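Local coordinates for protein proline dehydrogenase (Bradyrhizobium japonicum USDA 110, PDB 3HAZ) that probably oxidises proline to glutamate in two steps, as an FAD-dependent proline dehydrogenase joined to an NAD-dependent L-glutamate gamma-semialdehyde dehydrogenase, at residues L338-V343 against P388-Q393; F415-L420 against A436-R441. One frame throughout, in Å; residues are numbered along the deposited sequence.

Interaction 1. Residues L338-V343 against P388-Q393. With FAD (flavin-adenine dinucleotide), chain C.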
# COMPACT_ATOMS: atom_id res chain seq x y z
N LEU A 338 -38.05 -38.80 30.13
CA LEU A 338 -36.63 -38.51 30.26
C LEU A 338 -36.40 -37.07 30.67
O LEU A 338 -37.18 -36.18 30.33
CB LEU A 338 -35.89 -38.78 28.94
CG LEU A 338 -36.03 -40.18 28.32
CD1 LEU A 338 -35.37 -40.22 26.94
CD2 LEU A 338 -35.44 -41.23 29.24
N MET A 339 -35.33 -36.85 31.42
CA MET A 339 -34.87 -35.51 31.72
C MET A 339 -33.64 -35.25 30.84
O MET A 339 -32.66 -36.00 30.88
CB MET A 339 -34.57 -35.37 33.21
CG MET A 339 -35.81 -35.58 34.10
SD MET A 339 -35.51 -35.74 35.87
CE MET A 339 -35.27 -34.02 36.35
N VAL A 340 -33.73 -34.21 30.02
CA VAL A 340 -32.74 -33.98 28.98
C VAL A 340 -32.07 -32.62 29.15
O VAL A 340 -32.73 -31.59 29.11
CB VAL A 340 -33.40 -34.05 27.60
CG1 VAL A 340 -32.37 -33.83 26.51
CG2 VAL A 340 -34.10 -35.39 27.43
N ARG A 341 -30.76 -32.64 29.34
CA ARG A 341 -30.00 -31.41 29.54
C ARG A 341 -29.48 -30.84 28.23
O ARG A 341 -28.77 -31.52 27.49
CB ARG A 341 -28.81 -31.66 30.47
CG ARG A 341 -28.02 -30.38 30.76
CD ARG A 341 -26.62 -30.69 31.25
NE ARG A 341 -26.64 -31.42 32.51
CZ ARG A 341 -25.75 -32.35 32.83
NH1 ARG A 341 -24.78 -32.66 31.98
NH2 ARG A 341 -25.83 -32.96 34.00
N LEU A 342 -29.84 -29.60 27.96
CA LEU A 342 -29.33 -28.91 26.78
C LEU A 342 -28.20 -27.97 27.20
O LEU A 342 -28.37 -27.13 28.08
CB LEU A 342 -30.43 -28.11 26.08
CG LEU A 342 -30.05 -27.51 24.73
CD1 LEU A 342 -29.86 -28.61 23.68
CD2 LEU A 342 -31.11 -26.49 24.28
N VAL A 343 -27.04 -28.14 26.57
CA VAL A 343 -25.88 -27.31 26.85
C VAL A 343 -25.36 -26.80 25.51
O VAL A 343 -25.74 -27.31 24.45
CB VAL A 343 -24.74 -28.12 27.50
CG1 VAL A 343 -25.24 -28.89 28.72
CG2 VAL A 343 -24.13 -29.07 26.47
N PRO A 388 -44.90 -33.18 27.81
CA PRO A 388 -44.36 -33.51 29.14
C PRO A 388 -43.47 -34.75 29.18
O PRO A 388 -42.87 -35.01 30.22
CB PRO A 388 -45.62 -33.80 29.97
CG PRO A 388 -46.80 -33.75 29.00
CD PRO A 388 -46.23 -33.79 27.62
N ARG A 389 -43.40 -35.51 28.09
CA ARG A 389 -42.58 -36.72 28.10
C ARG A 389 -41.12 -36.37 28.37
O ARG A 389 -40.45 -37.02 29.17
CB ARG A 389 -42.70 -37.48 26.78
CG ARG A 389 -41.89 -38.76 26.75
CD ARG A 389 -42.15 -39.58 25.49
NE ARG A 389 -43.56 -39.96 25.35
CZ ARG A 389 -44.14 -40.98 25.97
NH1 ARG A 389 -43.44 -41.74 26.80
NH2 ARG A 389 -45.42 -41.24 25.77
N ILE A 390 -40.64 -35.33 27.69
CA ILE A 390 -39.29 -34.83 27.90
C ILE A 390 -39.32 -33.66 28.89
O ILE A 390 -40.07 -32.70 28.70
CB ILE A 390 -38.64 -34.36 26.58
CG1 ILE A 390 -38.62 -35.49 25.54
CG2 ILE A 390 -37.22 -33.83 26.82
CD1 ILE A 390 -37.84 -36.72 25.97
N PHE A 391 -38.51 -33.75 29.94
CA PHE A 391 -38.33 -32.65 30.87
C PHE A 391 -37.00 -31.97 30.56
O PHE A 391 -35.94 -32.50 30.90
CB PHE A 391 -38.36 -33.17 32.32
CG PHE A 391 -38.19 -32.09 33.36
CD1 PHE A 391 -39.31 -31.45 33.90
CD2 PHE A 391 -36.93 -31.74 33.83
CE1 PHE A 391 -39.16 -30.46 34.87
CE2 PHE A 391 -36.76 -30.75 34.80
CZ PHE A 391 -37.88 -30.11 35.32
N PRO A 392 -37.05 -30.81 29.89
CA PRO A 392 -35.82 -30.13 29.46
C PRO A 392 -35.12 -29.43 30.62
O PRO A 392 -35.78 -28.92 31.52
CB PRO A 392 -36.33 -29.08 28.45
CG PRO A 392 -37.76 -29.44 28.16
CD PRO A 392 -38.26 -30.13 29.40
N GLN A 393 -33.79 -29.44 30.58
CA GLN A 393 -32.97 -28.78 31.57
C GLN A 393 -31.96 -27.92 30.83
O GLN A 393 -31.08 -28.44 30.14
CB GLN A 393 -32.23 -29.82 32.42
CG GLN A 393 -33.11 -30.94 32.97
CD GLN A 393 -32.30 -32.14 33.45
OE1 GLN A 393 -31.69 -32.85 32.65
NE2 GLN A 393 -32.30 -32.36 34.75
PA FAD C . -21.80 -18.62 26.72
O1A FAD C . -20.63 -17.52 27.05
O2A FAD C . -23.04 -17.99 26.27
O5B FAD C . -21.27 -19.60 25.54
C5B FAD C . -20.02 -20.21 25.70
C4B FAD C . -19.85 -21.31 24.65
O4B FAD C . -20.31 -21.07 23.21
C3B FAD C . -18.94 -22.39 24.68
O3B FAD C . -18.80 -23.12 25.88
C2B FAD C . -19.16 -23.09 23.36
O2B FAD C . -19.93 -24.28 23.38
C1B FAD C . -19.63 -22.03 22.43
N9A FAD C . -18.64 -21.32 21.64
C8A FAD C . -17.62 -20.48 22.09
N7A FAD C . -16.97 -20.00 20.99
C5A FAD C . -17.61 -20.54 19.85
C6A FAD C . -17.35 -20.37 18.37
N6A FAD C . -16.26 -19.53 17.90
N1A FAD C . -18.11 -20.99 17.49
C2A FAD C . -19.18 -21.81 17.93
N3A FAD C . -19.42 -21.96 19.34
C4A FAD C . -18.63 -21.32 20.25
N1 FAD C . -20.90 -29.33 27.90
C2 FAD C . -20.64 -30.51 27.26
O2 FAD C . -19.94 -30.49 26.07
N3 FAD C . -21.06 -31.75 27.84
C4 FAD C . -21.72 -31.76 29.04
O4 FAD C . -22.18 -32.97 29.58
C4X FAD C . -22.00 -30.52 29.72
N5 FAD C . -22.72 -30.52 31.02
C5X FAD C . -22.98 -29.29 31.68
C6 FAD C . -23.69 -29.29 32.97
C7 FAD C . -23.96 -28.06 33.62
C7M FAD C . -24.67 -28.07 34.96
C8 FAD C . -23.53 -26.78 33.00
C8M FAD C . -23.80 -25.43 33.69
C9 FAD C . -22.85 -26.79 31.77
C9A FAD C . -22.57 -28.06 31.09
N10 FAD C . -21.86 -28.08 29.81
C10 FAD C . -21.60 -29.34 29.15
C1' FAD C . -21.55 -26.82 29.05
C2' FAD C . -20.15 -26.20 29.31
O2' FAD C . -19.58 -26.75 30.48
C3' FAD C . -20.29 -24.67 29.37
O3' FAD C . -20.82 -24.28 30.63
C4' FAD C . -21.21 -24.09 28.23
O4' FAD C . -20.99 -24.54 26.94
C5' FAD C . -21.30 -22.54 28.29
O5' FAD C . -22.49 -22.04 27.70
P FAD C . -23.11 -20.63 28.31
O1P FAD C . -24.56 -20.29 27.56
O2P FAD C . -23.26 -20.74 29.76
O3P FAD C . -21.97 -19.48 28.08
O HOH W 1 -30.88 -35.65 32.86

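Interaction 2. Residues F415-L420 against A436-R441. With FAD (flavin-adenine dinucleotide), chain C.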
# COMPACT_ATOMS: atom_id res chain seq x y z
N PHE A 415 -39.98 -27.70 33.02
CA PHE A 415 -38.56 -27.58 32.66
C PHE A 415 -37.79 -26.92 33.81
O PHE A 415 -38.40 -26.42 34.77
CB PHE A 415 -38.38 -26.79 31.36
CG PHE A 415 -38.68 -25.32 31.49
CD1 PHE A 415 -37.65 -24.41 31.68
CD2 PHE A 415 -39.98 -24.84 31.43
CE1 PHE A 415 -37.92 -23.05 31.81
CE2 PHE A 415 -40.26 -23.49 31.56
CZ PHE A 415 -39.22 -22.60 31.75
N GLU A 416 -36.47 -26.94 33.73
CA GLU A 416 -35.65 -26.24 34.70
C GLU A 416 -34.46 -25.60 33.99
O GLU A 416 -34.18 -25.91 32.83
CB GLU A 416 -35.15 -27.20 35.80
CG GLU A 416 -34.06 -28.16 35.30
CD GLU A 416 -33.64 -29.20 36.33
OE1 GLU A 416 -34.37 -29.40 37.32
OE2 GLU A 416 -32.58 -29.84 36.13
N PHE A 417 -33.78 -24.70 34.69
CA PHE A 417 -32.48 -24.24 34.26
C PHE A 417 -31.43 -24.95 35.11
O PHE A 417 -31.75 -25.51 36.16
CB PHE A 417 -32.35 -22.72 34.41
CG PHE A 417 -33.22 -21.94 33.46
CD1 PHE A 417 -34.43 -21.41 33.87
CD2 PHE A 417 -32.83 -21.77 32.14
CE1 PHE A 417 -35.23 -20.70 32.99
CE2 PHE A 417 -33.62 -21.06 31.25
CZ PHE A 417 -34.83 -20.53 31.67
N GLN A 418 -30.17 -24.92 34.68
CA GLN A 418 -29.08 -25.46 35.48
C GLN A 418 -27.86 -24.55 35.47
O GLN A 418 -27.68 -23.74 34.56
CB GLN A 418 -28.67 -26.85 35.01
CG GLN A 418 -29.78 -27.86 34.92
CD GLN A 418 -29.27 -29.24 34.60
OE1 GLN A 418 -28.19 -29.38 34.01
NE2 GLN A 418 -30.03 -30.27 34.99
N ARG A 419 -27.03 -24.71 36.49
CA ARG A 419 -25.81 -23.94 36.60
C ARG A 419 -24.79 -24.71 37.42
O ARG A 419 -25.14 -25.64 38.16
CB ARG A 419 -26.09 -22.61 37.28
CG ARG A 419 -26.39 -22.74 38.78
CD ARG A 419 -26.43 -21.37 39.44
NE ARG A 419 -26.44 -21.47 40.89
CZ ARG A 419 -25.40 -21.20 41.67
NH1 ARG A 419 -25.51 -21.33 42.98
NH2 ARG A 419 -24.24 -20.83 41.13
N LEU A 420 -23.53 -24.31 37.31
CA LEU A 420 -22.46 -24.90 38.09
C LEU A 420 -22.13 -24.02 39.29
O LEU A 420 -22.01 -22.80 39.16
CB LEU A 420 -21.21 -25.08 37.21
CG LEU A 420 -20.19 -26.10 37.70
CD1 LEU A 420 -20.81 -27.49 37.77
CD2 LEU A 420 -18.97 -26.11 36.79
N ALA A 436 -41.29 -16.57 40.53
CA ALA A 436 -41.38 -17.49 41.67
C ALA A 436 -41.53 -18.95 41.26
O ALA A 436 -41.14 -19.84 42.02
CB ALA A 436 -42.54 -17.08 42.59
N ASP A 437 -42.09 -19.20 40.08
CA ASP A 437 -42.33 -20.58 39.64
C ASP A 437 -41.11 -21.22 38.99
O ASP A 437 -41.12 -22.40 38.65
CB ASP A 437 -43.52 -20.63 38.69
CG ASP A 437 -44.84 -20.33 39.38
OD1 ASP A 437 -44.88 -20.40 40.63
OD2 ASP A 437 -45.82 -20.03 38.68
N ILE A 438 -40.05 -20.43 38.81
CA ILE A 438 -38.87 -20.91 38.09
C ILE A 438 -38.02 -21.85 38.94
O ILE A 438 -37.79 -21.62 40.12
CB ILE A 438 -38.03 -19.74 37.56
CG1 ILE A 438 -38.62 -19.24 36.24
CG2 ILE A 438 -36.59 -20.17 37.35
CD1 ILE A 438 -38.82 -20.34 35.21
N ALA A 439 -37.58 -22.94 38.32
CA ALA A 439 -36.69 -23.88 38.98
C ALA A 439 -35.32 -23.87 38.33
O ALA A 439 -35.20 -23.80 37.11
CB ALA A 439 -37.29 -25.28 38.94
N TYR A 440 -34.28 -23.93 39.16
CA TYR A 440 -32.93 -24.17 38.66
C TYR A 440 -32.15 -25.11 39.57
O TYR A 440 -32.24 -25.06 40.79
CB TYR A 440 -32.17 -22.86 38.43
CG TYR A 440 -31.88 -22.02 39.65
CD1 TYR A 440 -32.79 -21.06 40.09
CD2 TYR A 440 -30.68 -22.17 40.34
CE1 TYR A 440 -32.52 -20.27 41.20
CE2 TYR A 440 -30.40 -21.39 41.45
CZ TYR A 440 -31.32 -20.44 41.87
OH TYR A 440 -31.02 -19.67 42.97
N ARG A 441 -31.40 -26.00 38.93
CA ARG A 441 -30.59 -26.99 39.61
C ARG A 441 -29.15 -26.49 39.69
O ARG A 441 -28.60 -25.99 38.71
CB ARG A 441 -30.63 -28.31 38.83
CG ARG A 441 -29.85 -29.46 39.46
CD ARG A 441 -30.06 -30.74 38.66
NE ARG A 441 -31.48 -30.98 38.41
CZ ARG A 441 -32.23 -31.78 39.15
NH1 ARG A 441 -31.71 -32.43 40.17
NH2 ARG A 441 -33.52 -31.93 38.86
PA FAD C . -21.80 -18.62 26.72
O1A FAD C . -20.63 -17.52 27.05
O2A FAD C . -23.04 -17.99 26.27
O5B FAD C . -21.27 -19.60 25.54
C5B FAD C . -20.02 -20.21 25.70
C4B FAD C . -19.85 -21.31 24.65
O4B FAD C . -20.31 -21.07 23.21
C3B FAD C . -18.94 -22.39 24.68
O3B FAD C . -18.80 -23.12 25.88
C2B FAD C . -19.16 -23.09 23.36
O2B FAD C . -19.93 -24.28 23.38
C1B FAD C . -19.63 -22.03 22.43
N9A FAD C . -18.64 -21.32 21.64
C8A FAD C . -17.62 -20.48 22.09
N7A FAD C . -16.97 -20.00 20.99
C5A FAD C . -17.61 -20.54 19.85
C6A FAD C . -17.35 -20.37 18.37
N6A FAD C . -16.26 -19.53 17.90
N1A FAD C . -18.11 -20.99 17.49
C2A FAD C . -19.18 -21.81 17.93
N3A FAD C . -19.42 -21.96 19.34
C4A FAD C . -18.63 -21.32 20.25
N1 FAD C . -20.90 -29.33 27.90
C2 FAD C . -20.64 -30.51 27.26
O2 FAD C . -19.94 -30.49 26.07
N3 FAD C . -21.06 -31.75 27.84
C4 FAD C . -21.72 -31.76 29.04
O4 FAD C . -22.18 -32.97 29.58
C4X FAD C . -22.00 -30.52 29.72
N5 FAD C . -22.72 -30.52 31.02
C5X FAD C . -22.98 -29.29 31.68
C6 FAD C . -23.69 -29.29 32.97
C7 FAD C . -23.96 -28.06 33.62
C7M FAD C . -24.67 -28.07 34.96
C8 FAD C . -23.53 -26.78 33.00
C8M FAD C . -23.80 -25.43 33.69
C9 FAD C . -22.85 -26.79 31.77
C9A FAD C . -22.57 -28.06 31.09
N10 FAD C . -21.86 -28.08 29.81
C10 FAD C . -21.60 -29.34 29.15
C1' FAD C . -21.55 -26.82 29.05
C2' FAD C . -20.15 -26.20 29.31
O2' FAD C . -19.58 -26.75 30.48
C3' FAD C . -20.29 -24.67 29.37
O3' FAD C . -20.82 -24.28 30.63
C4' FAD C . -21.21 -24.09 28.23
O4' FAD C . -20.99 -24.54 26.94
C5' FAD C . -21.30 -22.54 28.29
O5' FAD C . -22.49 -22.04 27.70
P FAD C . -23.11 -20.63 28.31
O1P FAD C . -24.56 -20.29 27.56
O2P FAD C . -23.26 -20.74 29.76
O3P FAD C . -21.97 -19.48 28.08
O HOH W 2 -39.11 -23.78 35.93

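Interaction 1. Residues L338-V343 against P388-Q393
Val340 and Ile390 meet on one face of two neighbouring parallel strands in the TIM-type barrel of the proline dehydrogenase part. Strands 338-343 and 390-393 run with their axes 29° apart. Five backbone hydrogen bonds zip them together, from Leu338 N to Arg389 O at one end to Leu342 N to Gln393 O at the other. Leu338, Val340, Ile390 and Pro392 point to the face packed by helices 320-333 and 369-384. There the methyl CG2 of Val340 butts against CG2 of Ile390 at 3.5 Å, bump against bump, the two side chains crossing at a slant. CD1 of Ile390 lies beside CB of Leu338, and Leu383 of helix 369-384 packs on Ile390 and Pro392.

Met339, Arg341, Phe391 and Gln393 fill the other face. Met339 and Phe391 run side by side. A bend at chi3 (79°) brings the Met339 methyl CE to 3.8 Å from both CD2 of the Phe391 ring and NE2 of Gln393. The methyl sits over the notch between ring and amide. A water donates to Met339 O and Gln393 OE1, while NE2 of Gln393 turns to Glu416 and Asn276. Toward the C-terminal end of strand 338-343, Arg341 and Val343 line the FAD pocket. Asp280, Ser237 and Tyr443 help hold the guanidinium of Arg341. FAD C6 lies over one face of that group, and NH1 of Arg341 comes to 3.1 Å from FAD N5.

Interaction 2. Residues F415-L420 against A436-R441
Phe417 and Gln418 pair in parallel with Tyr440 and Arg441, on the two strands of a beta-alpha-beta unit whose helix is 425-434; the touching parts run 51° apart. Three backbone hydrogen bonds join them: Phe417 N to Ala439 O, Arg441 N to Phe417 O and Arg419 N to Arg441 O. A water bridges Phe415 O and Ala439 N. CD1 of Ile438 reaches CZ of Phe415 and, at the edge of the other ring, CE1 of Phe417, each at 4.2 Å.

Arg441, on the face it shares with Gln418, grips Glu416 side-on in a salt bridge. Its chain runs extended, then bends at chi3 (-50°), which turns NE and NH2 to the carboxylate. NE of Arg441 gives a nearly straight bond (172°) of 2.8 Å to OE2 of Glu416, and NH2 of Arg441 reaches OE1 of Glu416 at 3.1 Å. NE2 of Gln418 also donates to OE2 of Glu416, at 2.8 Å. NH1 of Arg441 bonds to Arg233 O and Ser193. A glutamine in place of Glu416 would probably leave the buried Arg441 without its charge partner and weaken the hold on the Gln418 amide. The carboxylate thus probably offsets the arginine charge inside the barrel and helps orient Gln418 beside the FAD site.

From the N terminus, strand 338-343 comes first. The chain then passes through helices 348-357 and 369-384, and interaction 1 closes this loop when strand 390-395 pairs beside it. Helix 399-409 leads on to strand 416-420. Interaction 2 closes the shorter loop through helix 425-434. The two contacts follow in series and neither nest nor cross. Strands 390-395 and 416-420 are neighbours, so four consecutive strands of the barrel are tied edge to edge. Polar side chains also link the contacts: Gln393 NE2 lies 2.9 Å from Glu416 OE2, and Arg341 NE 3.0 Å from Gln418 OE1, both probable hydrogen bonds. Both contacts reach the same FAD.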